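Local coordinates for small nuclear ribonucleoprotein homolog (Pyrobaculum aerophilum, PDB 1M5Q) that probably binds RNA, as other Sm-like proteins do, and assembles into a 14-subunit ring-shaped complex whose chains carry an added C-terminal domain, at residues Leu8-Val13 against Lys24-Ala29; Phe1-Asn6 against Val30-Ile36; Ile81-Met85 against Val114-Ala118; Glu73-Ala78 against Leu121-Phe125. All coordinates share one frame; numbering follows the deposited sequence.

Interaction 1 of 4, residues Leu8-Val13 against Lys24-Ala29. With CD (cadmium ion), chain B.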
loop_
_atom_site.group_PDB
_atom_site.type_symbol
_atom_site.label_atom_id
_atom_site.label_comp_id
_atom_site.label_asym_id
_atom_site.label_seq_id
_atom_site.Cartn_x
_atom_site.Cartn_y
_atom_site.Cartn_z
ATOM N N LEU H 8 24.658 -4.472 -14.749
ATOM C CA LEU H 8 24.666 -3.727 -16.011
ATOM C C LEU H 8 25.087 -2.284 -15.858
ATOM O O LEU H 8 24.952 -1.519 -16.798
ATOM C CB LEU H 8 23.286 -3.772 -16.703
ATOM C CG LEU H 8 22.880 -5.154 -17.185
ATOM C CD1 LEU H 8 21.413 -5.133 -17.497
ATOM C CD2 LEU H 8 23.742 -5.613 -18.366
ATOM N N LEU H 9 25.618 -1.899 -14.697
ATOM C CA LEU H 9 26.096 -0.541 -14.521
ATOM C C LEU H 9 27.103 -0.166 -15.633
ATOM O O LEU H 9 28.074 -0.926 -15.925
ATOM C CB LEU H 9 26.793 -0.362 -13.154
ATOM C CG LEU H 9 25.841 -0.463 -11.948
ATOM C CD1 LEU H 9 26.658 -0.442 -10.622
ATOM C CD2 LEU H 9 24.782 0.628 -12.014
ATOM N N GLY H 10 26.890 1.014 -16.221
ATOM C CA GLY H 10 27.737 1.482 -17.307
ATOM C C GLY H 10 27.235 0.977 -18.668
ATOM O O GLY H 10 27.705 1.416 -19.715
ATOM N N ARG H 11 26.276 0.050 -18.675
ATOM C CA ARG H 11 25.803 -0.468 -19.947
ATOM C C ARG H 11 24.518 0.252 -20.308
ATOM O O ARG H 11 23.805 0.751 -19.455
ATOM C CB ARG H 11 25.535 -1.982 -19.887
ATOM C CG ARG H 11 26.679 -2.790 -19.301
ATOM C CD ARG H 11 27.883 -2.778 -20.224
ATOM N NE ARG H 11 27.740 -3.697 -21.357
ATOM C CZ ARG H 11 28.048 -4.992 -21.334
ATOM N NH1 ARG H 11 28.519 -5.588 -20.238
ATOM N NH2 ARG H 11 27.931 -5.700 -22.439
ATOM N N GLU H 12 24.237 0.268 -21.594
ATOM C CA GLU H 12 23.081 0.917 -22.154
ATOM C C GLU H 12 21.831 0.072 -22.005
ATOM O O GLU H 12 21.822 -1.107 -22.314
ATOM C CB GLU H 12 23.320 1.206 -23.645
ATOM C CG GLU H 12 22.140 1.903 -24.237
ATOM C CD GLU H 12 22.481 2.772 -25.451
ATOM O OE1 GLU H 12 23.227 3.791 -25.312
ATOM O OE2 GLU H 12 21.983 2.424 -26.544
ATOM N N VAL H 13 20.780 0.690 -21.494
ATOM C CA VAL H 13 19.514 0.001 -21.316
ATOM C C VAL H 13 18.468 0.973 -21.828
ATOM O O VAL H 13 18.760 2.145 -22.154
ATOM C CB VAL H 13 19.188 -0.249 -19.818
ATOM C CG1 VAL H 13 20.302 -1.153 -19.127
ATOM C CG2 VAL H 13 19.123 1.071 -19.116
ATOM N N LYS H 24 16.447 5.882 -23.218
ATOM C CA LYS H 24 17.522 4.961 -23.471
ATOM C C LYS H 24 18.803 5.640 -22.977
ATOM O O LYS H 24 19.037 6.807 -23.269
ATOM C CB LYS H 24 17.583 4.688 -24.981
ATOM C CG LYS H 24 18.616 3.646 -25.382
ATOM C CD LYS H 24 18.592 3.313 -26.905
ATOM C CE LYS H 24 19.371 2.004 -27.208
ATOM N NZ LYS H 24 19.742 1.764 -28.692
ATOM N N GLY H 25 19.634 4.953 -22.210
ATOM C CA GLY H 25 20.860 5.616 -21.775
ATOM C C GLY H 25 21.709 4.645 -20.985
ATOM O O GLY H 25 21.373 3.481 -20.906
ATOM N N VAL H 26 22.778 5.135 -20.389
ATOM C CA VAL H 26 23.667 4.321 -19.621
ATOM C C VAL H 26 23.075 4.129 -18.213
ATOM O O VAL H 26 22.646 5.087 -17.569
ATOM C CB VAL H 26 25.109 4.958 -19.529
ATOM C CG1 VAL H 26 25.986 4.105 -18.620
ATOM C CG2 VAL H 26 25.775 4.990 -20.938
ATOM N N LEU H 27 23.002 2.874 -17.776
ATOM C CA LEU H 27 22.494 2.590 -16.437
ATOM C C LEU H 27 23.533 3.102 -15.454
ATOM O O LEU H 27 24.644 2.564 -15.325
ATOM C CB LEU H 27 22.303 1.071 -16.259
ATOM C CG LEU H 27 21.842 0.697 -14.855
ATOM C CD1 LEU H 27 20.471 1.345 -14.644
ATOM C CD2 LEU H 27 21.745 -0.827 -14.709
ATOM N N HIS H 28 23.152 4.137 -14.742
ATOM C CA HIS H 28 23.982 4.829 -13.770
ATOM C C HIS H 28 23.803 4.376 -12.285
ATOM O O HIS H 28 24.772 4.321 -11.540
ATOM C CB HIS H 28 23.656 6.309 -13.890
ATOM C CG HIS H 28 24.582 7.194 -13.140
ATOM N ND1 HIS H 28 25.898 7.376 -13.509
ATOM C CD2 HIS H 28 24.397 7.942 -12.028
ATOM C CE1 HIS H 28 26.488 8.195 -12.657
ATOM N NE2 HIS H 28 25.600 8.552 -11.752
ATOM N N ALA H 29 22.580 4.105 -11.859
ATOM C CA ALA H 29 22.343 3.673 -10.477
ATOM C C ALA H 29 21.044 2.923 -10.370
ATOM O O ALA H 29 20.077 3.225 -11.099
ATOM C CB ALA H 29 22.286 4.893 -9.517
HETATM CD CD CD B . 25.801 9.718 -9.675
HETATM O O HOH W 1 23.435 10.545 -9.783
HETATM O O HOH W 2 28.262 8.996 -9.842
#
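The hairpin of strands 12-17 and 22-30, two inner strands of the five-stranded antiparallel Sm sheet, is joined at its open end, where Val-13 pairs with Gly-25 and Glu-12 with Val-26. Val-13 and Gly-25 are a hydrogen-bonded pair, Val-13 N to Gly-25 O and Gly-25 N to Val-13 O both 2.9 Å, whereas Glu-12 and Val-26 form a non-hydrogen-bonded pair. Toward the turn from Leu-8 to Arg-11, Leu-27 N gives an almost straight bond to Arg-11 O (2.8 Å), and Leu-27 O takes Gly-10 N in its carbonyl plane at 2.9 Å. Gly-10 sits in that type II turn, and Val-26 CG1 lies 3.4 Å from Gly-10 C. Leu-27 carries CG opposite its amide nitrogen (chi1 177°), and from there CD2 reaches Leu-8 CB at 3.9 Å, while CG meets Leu-9 CD2. Val-13 CG1 packs obliquely on Leu-27 CB. Arg-11 turns away to salt bridges with Glu-66 and with Glu-91 of a neighbouring subunit. His-28 NE2 binds a cadmium ion at 2.4 Å from within a classic beta bulge, where His-28 and Ala-29 both face Val-37, in the strongly bent sheet of the OB-like Sm fold.

Interaction 2 of 4, residues Phe1-Asn6 against Val30-Ile36. With CD (cadmium ion), chain C.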
loop_
_atom_site.group_PDB
_atom_site.type_symbol
_atom_site.label_atom_id
_atom_site.label_comp_id
_atom_site.label_asym_id
_atom_site.label_seq_id
_atom_site.Cartn_x
_atom_site.Cartn_y
_atom_site.Cartn_z
ATOM N N PHE H 1 14.738 -7.788 -9.615
ATOM C CA PHE H 1 15.988 -8.007 -10.374
ATOM C C PHE H 1 17.056 -6.936 -10.113
ATOM O O PHE H 1 17.870 -6.591 -10.992
ATOM C CB PHE H 1 15.685 -8.184 -11.896
ATOM C CG PHE H 1 14.513 -7.375 -12.395
ATOM C CD1 PHE H 1 13.329 -8.015 -12.827
ATOM C CD2 PHE H 1 14.567 -5.987 -12.380
ATOM C CE1 PHE H 1 12.193 -7.255 -13.239
ATOM C CE2 PHE H 1 13.442 -5.205 -12.785
ATOM C CZ PHE H 1 12.263 -5.828 -13.207
ATOM N N VAL H 2 17.102 -6.464 -8.862
ATOM C CA VAL H 2 18.086 -5.482 -8.466
ATOM C C VAL H 2 19.496 -6.008 -8.749
ATOM O O VAL H 2 20.337 -5.283 -9.286
ATOM C CB VAL H 2 17.936 -5.164 -6.976
ATOM C CG1 VAL H 2 19.039 -4.224 -6.478
ATOM C CG2 VAL H 2 16.577 -4.566 -6.764
ATOM N N ALA H 3 19.755 -7.276 -8.444
ATOM C CA ALA H 3 21.085 -7.830 -8.694
ATOM C C ALA H 3 21.443 -7.910 -10.198
ATOM O O ALA H 3 22.551 -7.532 -10.566
ATOM C CB ALA H 3 21.230 -9.260 -8.058
ATOM N N GLU H 4 20.543 -8.411 -11.049
ATOM C CA GLU H 4 20.843 -8.503 -12.484
ATOM C C GLU H 4 21.158 -7.082 -13.036
ATOM O O GLU H 4 22.089 -6.903 -13.801
ATOM C CB GLU H 4 19.678 -9.161 -13.314
ATOM C CG GLU H 4 19.288 -10.635 -12.958
ATOM C CD GLU H 4 18.902 -11.602 -14.183
ATOM O OE1 GLU H 4 18.012 -12.476 -13.966
ATOM O OE2 GLU H 4 19.481 -11.554 -15.320
ATOM N N LEU H 5 20.403 -6.076 -12.608
ATOM C CA LEU H 5 20.589 -4.695 -13.065
ATOM C C LEU H 5 21.864 -4.069 -12.554
ATOM O O LEU H 5 22.567 -3.323 -13.278
ATOM C CB LEU H 5 19.409 -3.838 -12.622
ATOM C CG LEU H 5 18.151 -4.085 -13.451
ATOM C CD1 LEU H 5 17.060 -3.086 -13.045
ATOM C CD2 LEU H 5 18.497 -3.919 -14.914
ATOM N N ASN H 6 22.167 -4.327 -11.294
ATOM C CA ASN H 6 23.406 -3.797 -10.776
ATOM C C ASN H 6 24.563 -4.366 -11.616
ATOM O O ASN H 6 25.621 -3.732 -11.659
ATOM C CB ASN H 6 23.610 -4.168 -9.293
ATOM C CG ASN H 6 24.417 -3.128 -8.534
ATOM O OD1 ASN H 6 23.923 -2.021 -8.224
ATOM N ND2 ASN H 6 25.668 -3.462 -8.231
ATOM N N VAL H 30 20.987 1.946 -9.470
ATOM C CA VAL H 30 19.732 1.226 -9.303
ATOM C C VAL H 30 19.641 0.992 -7.807
ATOM O O VAL H 30 20.654 0.637 -7.206
ATOM C CB VAL H 30 19.766 -0.162 -9.944
ATOM C CG1 VAL H 30 18.417 -0.859 -9.767
ATOM C CG2 VAL H 30 20.080 -0.053 -11.427
ATOM N N ASP H 31 18.482 1.190 -7.195
ATOM C CA ASP H 31 18.401 0.875 -5.761
ATOM C C ASP H 31 17.478 -0.324 -5.490
ATOM O O ASP H 31 16.901 -0.902 -6.426
ATOM C CB ASP H 31 17.979 2.102 -4.940
ATOM C CG ASP H 31 16.577 2.609 -5.264
ATOM O OD1 ASP H 31 15.793 1.889 -5.914
ATOM O OD2 ASP H 31 16.247 3.761 -4.827
ATOM N N ASN H 32 17.302 -0.685 -4.221
ATOM C CA ASN H 32 16.468 -1.826 -3.890
ATOM C C ASN H 32 15.034 -1.708 -4.338
ATOM O O ASN H 32 14.379 -2.708 -4.596
ATOM C CB ASN H 32 16.472 -2.097 -2.387
ATOM C CG ASN H 32 17.804 -2.619 -1.897
ATOM O OD1 ASN H 32 18.711 -3.002 -2.687
ATOM N ND2 ASN H 32 17.928 -2.663 -0.591
ATOM N N GLN H 33 14.542 -0.484 -4.423
ATOM C CA GLN H 33 13.157 -0.275 -4.834
ATOM C C GLN H 33 13.052 -0.175 -6.352
ATOM O O GLN H 33 11.988 0.101 -6.873
ATOM C CB GLN H 33 12.603 1.010 -4.172
ATOM C CG GLN H 33 12.451 0.836 -2.659
ATOM C CD GLN H 33 12.023 2.102 -1.971
ATOM O OE1 GLN H 33 12.788 3.057 -1.900
ATOM N NE2 GLN H 33 10.787 2.115 -1.452
ATOM N N LEU H 34 14.168 -0.403 -7.028
ATOM C CA LEU H 34 14.222 -0.326 -8.482
ATOM C C LEU H 34 13.936 1.079 -9.056
ATOM O O LEU H 34 13.356 1.196 -10.126
ATOM C CB LEU H 34 13.297 -1.364 -9.159
ATOM C CG LEU H 34 13.716 -2.818 -9.441
ATOM C CD1 LEU H 34 15.211 -2.944 -9.677
ATOM C CD2 LEU H 34 13.262 -3.734 -8.374
ATOM N N ASN H 35 14.286 2.130 -8.297
ATOM C CA ASN H 35 14.302 3.472 -8.862
ATOM C C ASN H 35 15.543 3.329 -9.741
ATOM O O ASN H 35 16.482 2.584 -9.418
ATOM C CB ASN H 35 14.600 4.562 -7.816
ATOM C CG ASN H 35 13.390 4.837 -6.931
ATOM O OD1 ASN H 35 12.239 5.034 -7.418
ATOM N ND2 ASN H 35 13.621 4.815 -5.649
ATOM N N ILE H 36 15.602 4.092 -10.801
ATOM C CA ILE H 36 16.723 3.966 -11.737
ATOM C C ILE H 36 17.252 5.337 -12.094
ATOM O O ILE H 36 16.453 6.240 -12.282
ATOM C CB ILE H 36 16.234 3.398 -13.097
ATOM C CG1 ILE H 36 15.594 1.995 -12.899
ATOM C CG2 ILE H 36 17.422 3.432 -14.138
ATOM C CD1 ILE H 36 16.612 0.994 -12.523
HETATM CD CD CD C . 20.192 -14.064 -15.762
HETATM O O HOH W 3 21.671 -1.653 -6.127
HETATM O O HOH W 4 22.366 -13.511 -17.307
#
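Val-2 and Leu-5, one turn apart on the N-terminal helix 2-6, press against Leu-34 and Val-30 of the loop between strands 22-30 and 36-42. The apolar contacts dominate. Val-2 holds CG1 anti to its backbone N (chi1 175°), which leaves Val-2 CG2 3.6 Å from Leu-34 CD1. That CG2 methyl also lies against the backbone carbonyls of Asp-31 and Asn-32. Leu-5 CD1 comes to the same methyl of Leu-34 at 3.8 Å, the two side chains crossing at about a right angle, and also touches Ile-36 CD1. Nearer the backbone, Leu-5 CB meets Val-30 CG2 at 4.0 Å. The Phe-1 ring adds CE2 against Leu-34 CG, and Phe-53 of a neighbouring subunit meets that ring edge-to-face. No direct hydrogen bond joins the segments; a water instead donates to both Val-30 O (2.7 Å) and Asn-6 OD1 (3.1 Å). Within the loop, Asp-31 braces the type I turn from Asp-31 to Leu-34: its OD1 accepts Asn-35 N at 2.8 Å, and its OD2 receives Asn-35 ND2 on the syn lone pair. As for metal ligation, Glu-4 on another side of the helix binds a cadmium ion through OE2 (2.6 Å), together with a water and His-28 of a neighbouring subunit. The chemistry thus implies a helix seated on the Sm barrel by hydrophobic burial, while Glu-4, which takes no part in that burial, bonds across the subunit interface through the metal.

Interaction 3 of 4, residues Ile81-Met85 against Val114-Ala118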
loop_
_atom_site.group_PDB
_atom_site.type_symbol
_atom_site.label_atom_id
_atom_site.label_comp_id
_atom_site.label_asym_id
_atom_site.label_seq_id
_atom_site.Cartn_x
_atom_site.Cartn_y
_atom_site.Cartn_z
ATOM N N ILE H 81 44.334 -15.062 -34.015
ATOM C CA ILE H 81 45.142 -14.878 -32.841
ATOM C C ILE H 81 45.640 -16.212 -32.332
ATOM O O ILE H 81 46.734 -16.287 -31.797
ATOM C CB ILE H 81 44.293 -14.201 -31.733
ATOM C CG1 ILE H 81 43.800 -12.874 -32.257
ATOM C CG2 ILE H 81 45.074 -14.037 -30.441
ATOM C CD1 ILE H 81 42.926 -12.146 -31.292
ATOM N N PHE H 82 44.825 -17.256 -32.474
ATOM C CA PHE H 82 45.164 -18.603 -31.979
ATOM C C PHE H 82 45.020 -19.561 -33.169
ATOM O O PHE H 82 44.139 -20.436 -33.199
ATOM C CB PHE H 82 44.177 -19.020 -30.843
ATOM C CG PHE H 82 44.049 -18.001 -29.715
ATOM C CD1 PHE H 82 42.902 -17.219 -29.595
ATOM C CD2 PHE H 82 45.049 -17.888 -28.730
ATOM C CE1 PHE H 82 42.718 -16.340 -28.509
ATOM C CE2 PHE H 82 44.894 -17.014 -27.630
ATOM C CZ PHE H 82 43.715 -16.245 -27.530
ATOM N N PRO H 83 45.854 -19.371 -34.200
ATOM C CA PRO H 83 45.831 -20.213 -35.404
ATOM C C PRO H 83 45.690 -21.704 -35.094
ATOM O O PRO H 83 46.448 -22.248 -34.292
ATOM C CB PRO H 83 47.183 -19.918 -36.063
ATOM C CG PRO H 83 47.463 -18.569 -35.665
ATOM C CD PRO H 83 46.959 -18.405 -34.247
ATOM N N GLY H 84 44.730 -22.340 -35.767
ATOM C CA GLY H 84 44.457 -23.746 -35.603
ATOM C C GLY H 84 43.978 -24.233 -34.238
ATOM O O GLY H 84 43.837 -25.447 -34.063
HETATM N N MSE H 85 43.715 -23.342 -33.279
HETATM C CA MSE H 85 43.267 -23.807 -31.965
HETATM C C MSE H 85 41.778 -23.542 -31.684
HETATM O O MSE H 85 41.259 -23.901 -30.596
HETATM C CB MSE H 85 44.069 -23.119 -30.849
HETATM C CG MSE H 85 45.554 -23.278 -30.865
HETATM SE SE MSE H 85 46.313 -21.976 -29.671
HETATM C CE MSE H 85 45.549 -22.463 -27.914
ATOM N N VAL H 114 45.887 -17.739 -22.735
ATOM C CA VAL H 114 44.918 -17.899 -23.794
ATOM C C VAL H 114 43.570 -17.318 -23.333
ATOM O O VAL H 114 42.962 -16.535 -24.026
ATOM C CB VAL H 114 44.766 -19.367 -24.152
ATOM C CG1 VAL H 114 43.627 -19.528 -25.234
ATOM C CG2 VAL H 114 46.114 -19.878 -24.713
ATOM N N ALA H 115 43.166 -17.682 -22.128
ATOM C CA ALA H 115 41.928 -17.236 -21.518
ATOM C C ALA H 115 41.922 -15.696 -21.379
ATOM O O ALA H 115 40.915 -15.037 -21.756
ATOM C CB ALA H 115 41.751 -17.901 -20.151
ATOM N N GLU H 116 43.024 -15.141 -20.860
ATOM C CA GLU H 116 43.147 -13.682 -20.693
ATOM C C GLU H 116 43.032 -13.003 -22.059
ATOM O O GLU H 116 42.343 -11.988 -22.202
ATOM C CB GLU H 116 44.481 -13.289 -20.061
ATOM C CG GLU H 116 44.575 -13.535 -18.554
ATOM C CD GLU H 116 43.301 -13.158 -17.811
ATOM O OE1 GLU H 116 42.828 -11.997 -17.953
ATOM O OE2 GLU H 116 42.754 -14.037 -17.092
ATOM N N ARG H 117 43.689 -13.562 -23.078
ATOM C CA ARG H 117 43.596 -12.961 -24.415
ATOM C C ARG H 117 42.167 -13.037 -25.012
ATOM O O ARG H 117 41.692 -12.088 -25.657
ATOM C CB ARG H 117 44.588 -13.628 -25.376
ATOM C CG ARG H 117 44.568 -13.042 -26.793
ATOM C CD ARG H 117 44.900 -11.551 -26.710
ATOM N NE ARG H 117 45.330 -11.046 -27.991
ATOM C CZ ARG H 117 44.551 -10.376 -28.828
ATOM N NH1 ARG H 117 43.272 -10.122 -28.511
ATOM N NH2 ARG H 117 45.059 -9.940 -29.982
ATOM N N ALA H 118 41.492 -14.157 -24.806
ATOM C CA ALA H 118 40.148 -14.323 -25.336
ATOM C C ALA H 118 39.226 -13.290 -24.642
ATOM O O ALA H 118 38.336 -12.715 -25.267
ATOM C CB ALA H 118 39.650 -15.800 -25.098
#
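Arg-117 points CG anti to its backbone N (chi1 -179°) and then bends at chi2 (59°), a path that brings CB and CG to the CZ corner of the Phe-82 ring, obliquely, and presents a face of the guanidinium to Ile-81. Phe-82, with CG anti to its carbonyl carbon (chi1 -52°), drives its ring toward helix 113-127. Its CZ ends up 3.4 Å from Arg-117 CG. The two faces of this ring are covered by different residues: Ile-81 CG2 sits over the centre of one, 3.7 Å above the plane, while Val-114 CG1 approaches the opposite one in an off-centre CH-pi contact, 4.2 Å from the centroid. At the rim of the ring, near its plane, the backbone N of Ala-118 comes to 4.1 Å from Phe-82 CZ. The contact belongs to the C-terminal domain added to the Sm fold, where the turn between helix 71-81 and strand 86-89 packs on the first turns of helix 113-127, and Ile-97 of the four-stranded sheet touches Phe-82, Val-114 and Ala-118. A type II turn from Phe-82 to Met-85, closed by Met-85 N to Phe-82 O at 2.9 Å, carries Gly-84 at positive phi and brings Met-85 round toward helix 113-127. Met-85, modelled as selenomethionine, reaches tip to tip toward Val-114, its CE 4.2 Å from Val-114 CG2. On the other side of Phe-82, Ile-81 CD1 lies over one face of the Arg-117 guanidinium, 3.3 Å from NH2 and offset toward the rim.

Interaction 4 of 4, residues Glu73-Ala78 against Leu121-Phe125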
loop_
_atom_site.group_PDB
_atom_site.type_symbol
_atom_site.label_atom_id
_atom_site.label_comp_id
_atom_site.label_asym_id
_atom_site.label_seq_id
_atom_site.Cartn_x
_atom_site.Cartn_y
_atom_site.Cartn_z
ATOM N N GLU H 73 31.474 -15.023 -35.711
ATOM C CA GLU H 73 32.420 -13.960 -36.014
ATOM C C GLU H 73 33.530 -13.981 -34.941
ATOM O O GLU H 73 34.706 -13.815 -35.250
ATOM C CB GLU H 73 31.712 -12.621 -36.033
ATOM C CG GLU H 73 32.650 -11.455 -36.302
ATOM C CD GLU H 73 33.255 -11.508 -37.723
ATOM O OE1 GLU H 73 32.510 -11.776 -38.703
ATOM O OE2 GLU H 73 34.464 -11.270 -37.852
ATOM N N PHE H 74 33.167 -14.195 -33.674
ATOM C CA PHE H 74 34.168 -14.284 -32.630
ATOM C C PHE H 74 35.195 -15.390 -32.961
ATOM O O PHE H 74 36.392 -15.232 -32.743
ATOM C CB PHE H 74 33.535 -14.620 -31.251
ATOM C CG PHE H 74 34.557 -14.702 -30.091
ATOM C CD1 PHE H 74 34.899 -13.579 -29.376
ATOM C CD2 PHE H 74 35.162 -15.904 -29.749
ATOM C CE1 PHE H 74 35.844 -13.618 -28.314
ATOM C CE2 PHE H 74 36.102 -15.973 -28.689
ATOM C CZ PHE H 74 36.439 -14.808 -27.974
ATOM N N ALA H 75 34.702 -16.531 -33.410
ATOM C CA ALA H 75 35.562 -17.661 -33.729
ATOM C C ALA H 75 36.499 -17.246 -34.897
ATOM O O ALA H 75 37.717 -17.486 -34.856
ATOM C CB ALA H 75 34.719 -18.845 -34.099
ATOM N N LYS H 76 35.925 -16.590 -35.898
ATOM C CA LYS H 76 36.703 -16.120 -37.024
ATOM C C LYS H 76 37.858 -15.249 -36.540
ATOM O O LYS H 76 39.008 -15.457 -36.886
ATOM C CB LYS H 76 35.798 -15.319 -37.975
ATOM C CG LYS H 76 36.489 -14.789 -39.246
ATOM C CD LYS H 76 35.473 -14.123 -40.186
ATOM C CE LYS H 76 36.130 -13.605 -41.469
ATOM N NZ LYS H 76 35.116 -13.022 -42.394
ATOM N N GLN H 77 37.562 -14.273 -35.711
ATOM C CA GLN H 77 38.616 -13.394 -35.250
ATOM C C GLN H 77 39.563 -14.097 -34.273
ATOM O O GLN H 77 40.767 -13.803 -34.221
ATOM C CB GLN H 77 37.988 -12.144 -34.627
ATOM C CG GLN H 77 37.335 -11.229 -35.667
ATOM C CD GLN H 77 36.957 -9.870 -35.093
ATOM O OE1 GLN H 77 37.571 -9.398 -34.119
ATOM N NE2 GLN H 77 35.964 -9.212 -35.706
ATOM N N ALA H 78 39.049 -15.039 -33.498
ATOM C CA ALA H 78 39.947 -15.731 -32.596
ATOM C C ALA H 78 40.955 -16.606 -33.390
ATOM O O ALA H 78 42.035 -16.901 -32.904
ATOM C CB ALA H 78 39.171 -16.590 -31.635
ATOM N N LEU H 121 39.585 -10.133 -26.446
ATOM C CA LEU H 121 38.907 -10.096 -27.774
ATOM C C LEU H 121 37.392 -9.894 -27.556
ATOM O O LEU H 121 36.728 -9.157 -28.278
ATOM C CB LEU H 121 39.064 -11.409 -28.500
ATOM C CG LEU H 121 39.253 -11.498 -30.015
ATOM C CD1 LEU H 121 38.565 -12.780 -30.495
ATOM C CD2 LEU H 121 38.773 -10.278 -30.755
ATOM N N PHE H 122 36.871 -10.597 -26.556
ATOM C CA PHE H 122 35.457 -10.536 -26.176
ATOM C C PHE H 122 35.062 -9.095 -25.893
ATOM O O PHE H 122 34.064 -8.573 -26.426
ATOM C CB PHE H 122 35.224 -11.404 -24.914
ATOM C CG PHE H 122 33.766 -11.720 -24.662
ATOM C CD1 PHE H 122 33.227 -12.930 -25.076
ATOM C CD2 PHE H 122 32.955 -10.830 -23.976
ATOM C CE1 PHE H 122 31.885 -13.262 -24.794
ATOM C CE2 PHE H 122 31.628 -11.138 -23.690
ATOM C CZ PHE H 122 31.092 -12.359 -24.097
ATOM N N GLU H 123 35.880 -8.439 -25.069
ATOM C CA GLU H 123 35.650 -7.035 -24.716
ATOM C C GLU H 123 35.789 -6.126 -25.911
ATOM O O GLU H 123 35.121 -5.105 -25.994
ATOM C CB GLU H 123 36.604 -6.602 -23.602
ATOM C CG GLU H 123 36.242 -7.221 -22.263
ATOM C CD GLU H 123 37.471 -7.411 -21.376
ATOM O OE1 GLU H 123 38.484 -6.688 -21.591
ATOM O OE2 GLU H 123 37.421 -8.274 -20.468
ATOM N N GLU H 124 36.609 -6.499 -26.877
ATOM C CA GLU H 124 36.734 -5.642 -28.044
ATOM C C GLU H 124 35.397 -5.665 -28.810
ATOM O O GLU H 124 34.937 -4.623 -29.321
ATOM C CB GLU H 124 37.918 -6.100 -28.891
ATOM C CG GLU H 124 38.699 -4.959 -29.473
ATOM C CD GLU H 124 38.958 -3.828 -28.482
ATOM O OE1 GLU H 124 39.606 -4.048 -27.421
ATOM O OE2 GLU H 124 38.512 -2.697 -28.781
ATOM N N PHE H 125 34.749 -6.826 -28.869
ATOM C CA PHE H 125 33.414 -6.897 -29.504
ATOM C C PHE H 125 32.415 -6.053 -28.691
ATOM O O PHE H 125 31.625 -5.303 -29.271
ATOM C CB PHE H 125 32.848 -8.332 -29.560
ATOM C CG PHE H 125 33.388 -9.168 -30.674
ATOM C CD1 PHE H 125 34.642 -9.733 -30.598
ATOM C CD2 PHE H 125 32.620 -9.401 -31.819
ATOM C CE1 PHE H 125 35.143 -10.538 -31.669
ATOM C CE2 PHE H 125 33.101 -10.195 -32.876
ATOM C CZ PHE H 125 34.372 -10.763 -32.790
#
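Gln-77 OE1 takes a hydrogen bond from Arg-128 and touches both Phe-125 CE1, at 3.6 Å, and Leu-121 CD2. The amide is further steadied by a weak bond from Gln-77 NE2 to Glu-73 OE2, one helical turn back (3.3 Å). Its plane stands 29° from that of the Phe-125 ring, and its CD meets Phe-125 CZ at 3.6 Å. Arg-128 also makes a cation-pi contact with Phe-125, so one arginine contacts both the ring and the amide. Phe-125 CZ pushes as far as the backbone of helix 71-81, 3.5 Å from Phe-74 CA, with Glu-73 CG at the ring edge. These two helices, 71-81 and 113-127, pack against each other in the C-terminal domain; their short segments run obliquely, 130° between N-to-C directions, with axes 10.9 Å apart. Phe-74 is buried between them. Its CG is anti to the backbone N (chi1 -179°), which swings the ring across to Leu-121 CD1, seated over one face in a CH-pi contact 3.9 Å from the centroid. The same methyl touches Ala-78 CB. Phe-122 N meets the Phe-74 ring at its edge, 3.6 Å from CE1, and the Phe-125 ring lies obliquely to the Phe-74 ring. Val-103 of the four-stranded sheet and Ile-69 of the linking loop also pack on Phe-74 and Phe-122.

How the interactions relate
From the N terminus, helix 2-6 opens interaction 2, which closes at the loop 30-36; the hairpin of interaction 1 lies wholly within that span, and the two touch, with centres about 11 Å apart. Together they tie the N-terminal helix, the first hairpin and the following loop into the Sm domain. The chain then crosses to the C-terminal domain, where helix 71-81 starts interaction 4. The loop of interaction 4 closes only at residues 121-125 of helix 113-127 and contains interaction 3, which touches it and joins the turn after helix 71-81 to the beginning of helix 113-127. The pairs follow in series and none cross; interactions 1 and 4 have centres about 23 Å apart.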